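Local atomic coordinates of cupin type-2 domain-containing protein (Burkholderia xenovorans, PDB entry 2O8Q), a protein that is of unknown function but has a cupin-like fold and holds a nickel ion in the crystal. Residues 57-62 against 121-126. Sequence-based numbering, arbitrary orientation.
Sequences TWHTHT and FATSVV. With NI (nickel (II) ion), chain C.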
# COMPACT_ATOMS: atom_id res chain seq x y z
N THR A 57 -16.31 18.51 -13.31
CA THR A 57 -16.46 17.34 -14.16
C THR A 57 -16.32 16.07 -13.32
O THR A 57 -15.32 15.93 -12.63
CB THR A 57 -15.33 17.39 -15.19
OG1 THR A 57 -15.41 18.66 -15.87
CG2 THR A 57 -15.51 16.30 -16.18
N TRP A 58 -17.36 15.22 -13.33
CA TRP A 58 -17.29 13.92 -12.67
C TRP A 58 -16.13 13.13 -13.24
O TRP A 58 -15.95 13.03 -14.45
CB TRP A 58 -18.57 13.15 -12.85
CG TRP A 58 -19.72 13.67 -12.05
CD1 TRP A 58 -20.77 14.44 -12.52
CD2 TRP A 58 -20.02 13.43 -10.66
NE1 TRP A 58 -21.66 14.72 -11.52
CE2 TRP A 58 -21.26 14.08 -10.38
CE3 TRP A 58 -19.40 12.71 -9.63
CZ2 TRP A 58 -21.83 14.06 -9.12
CZ3 TRP A 58 -19.99 12.66 -8.41
CH2 TRP A 58 -21.17 13.35 -8.15
N HIS A 59 -15.31 12.55 -12.36
CA HIS A 59 -14.14 11.82 -12.80
C HIS A 59 -13.75 10.81 -11.72
O HIS A 59 -14.30 10.79 -10.62
CB HIS A 59 -12.96 12.78 -13.09
CG HIS A 59 -12.46 13.51 -11.88
ND1 HIS A 59 -13.04 14.69 -11.46
CD2 HIS A 59 -11.47 13.24 -11.01
CE1 HIS A 59 -12.39 15.12 -10.39
NE2 HIS A 59 -11.44 14.26 -10.09
N THR A 60 -12.77 9.97 -12.07
CA THR A 60 -12.17 9.00 -11.19
C THR A 60 -10.65 9.03 -11.36
O THR A 60 -10.13 9.45 -12.39
CB THR A 60 -12.65 7.56 -11.50
OG1 THR A 60 -12.19 7.18 -12.81
CG2 THR A 60 -14.17 7.47 -11.48
N HIS A 61 -9.98 8.53 -10.36
CA HIS A 61 -8.52 8.35 -10.40
C HIS A 61 -8.16 6.90 -10.19
O HIS A 61 -8.78 6.24 -9.36
CB HIS A 61 -7.82 9.20 -9.34
CG HIS A 61 -8.24 10.63 -9.36
ND1 HIS A 61 -7.93 11.50 -10.39
CD2 HIS A 61 -8.95 11.34 -8.45
CE1 HIS A 61 -8.47 12.69 -10.13
NE2 HIS A 61 -9.10 12.62 -8.96
N THR A 62 -7.11 6.44 -10.86
CA THR A 62 -6.66 5.04 -10.71
C THR A 62 -5.72 4.91 -9.51
O THR A 62 -4.52 4.69 -9.64
CB THR A 62 -6.02 4.46 -12.03
OG1 THR A 62 -4.76 5.12 -12.32
CG2 THR A 62 -6.92 4.58 -13.14
N PHE A 121 -0.93 8.19 -10.88
CA PHE A 121 -2.29 7.73 -11.25
C PHE A 121 -2.84 8.38 -12.53
O PHE A 121 -2.48 9.54 -12.92
CB PHE A 121 -3.22 7.90 -10.08
CG PHE A 121 -3.36 9.33 -9.61
CD1 PHE A 121 -2.50 9.89 -8.68
CD2 PHE A 121 -4.35 10.14 -10.14
CE1 PHE A 121 -2.64 11.20 -8.29
CE2 PHE A 121 -4.48 11.44 -9.74
CZ PHE A 121 -3.61 11.97 -8.79
N ALA A 122 -3.72 7.66 -13.21
CA ALA A 122 -4.46 8.22 -14.34
C ALA A 122 -5.81 8.82 -13.84
O ALA A 122 -6.26 8.52 -12.75
CB ALA A 122 -4.71 7.14 -15.42
N THR A 123 -6.38 9.71 -14.65
CA THR A 123 -7.67 10.33 -14.35
C THR A 123 -8.58 10.15 -15.55
O THR A 123 -8.15 10.36 -16.67
CB THR A 123 -7.46 11.83 -14.03
OG1 THR A 123 -6.64 11.96 -12.85
CG2 THR A 123 -8.81 12.53 -13.81
N SER A 124 -9.79 9.68 -15.31
CA SER A 124 -10.75 9.47 -16.37
C SER A 124 -12.01 10.26 -16.13
O SER A 124 -12.50 10.29 -15.02
CB SER A 124 -11.10 7.97 -16.51
OG SER A 124 -9.92 7.18 -16.59
N VAL A 125 -12.56 10.89 -17.17
CA VAL A 125 -13.82 11.60 -17.05
C VAL A 125 -14.93 10.54 -17.04
O VAL A 125 -14.85 9.58 -17.82
CB VAL A 125 -13.98 12.64 -18.20
CG1 VAL A 125 -15.34 13.27 -18.16
CG2 VAL A 125 -12.90 13.72 -18.10
N VAL A 126 -15.96 10.69 -16.20
CA VAL A 126 -17.03 9.70 -16.13
C VAL A 126 -17.93 9.87 -17.34
O VAL A 126 -18.34 11.00 -17.63
CB VAL A 126 -17.91 9.83 -14.86
CG1 VAL A 126 -19.18 8.95 -14.95
CG2 VAL A 126 -17.09 9.46 -13.64
NI NI C . -10.32 14.18 -8.32
O HOH W 1 -17.88 13.58 -16.49
O HOH W 2 -9.79 6.52 -13.67
O HOH W 3 -9.23 14.10 -6.50
O HOH W 4 -8.95 15.62 -9.14
O HOH W 5 -11.32 15.92 -7.54
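His-61 and Thr-123 meet where the metal site is anchored to the C-terminal strand. ND1 of His-61 donates to OG1 of Thr-123 over 2.8 Å, the hydroxyl lying in the imidazole plane though the bond is bent (144°), while NE2 on the same ring binds nickel at 2.1 Å. Thr-123 is thus a second-shell residue that helps to hold the ring's rotation and may slightly polarise it. His-59 is also engaged through ND1 in its ring plane, but within its own segment and by an almost straight bond (176°) to O of Thr-57, leaving NE2 for the metal. CG of His-59 sits between backbone N and carbonyl carbon, whereas that of His-61 is anti to the carbonyl carbon; these different first torsions turn both rings to the same ion. His-101 and three waters complete its six ligands.

The backbones pair antiparallel. Thr-60 and Ser-124 exchange N-H...O bonds, and N of Val-126 donates to O of Trp-58. Past the last bridge, N of Thr-62 donates to O of Ala-122, but the return bond from N of Ala-122 goes to OG1 of Thr-62 at 2.9 Å, and O of Thr-62 is buried without a partner in the model. This OG1 also bonds its counterpart, Thr-62 of the second subunit. On the face away from nickel, one water joins OG1 of Thr-60 to OG of Ser-124.

Around these bonds the side chains pack. Phe-121 turns its edge toward the face of His-61 in an offset edge-to-face pair, planes at 75°, with CE2 3.5 Å from ND1 of His-61. At the other end, CG2 of Thr-57 touches CG1 of Val-125 at 3.6 Å, and CB of Trp-58 lies against CB of Val-126. The His-X-His pair, joined by His-101 from a later strand, is the metal-binding signature of the cupin fold; here strand 123-125 flanks it.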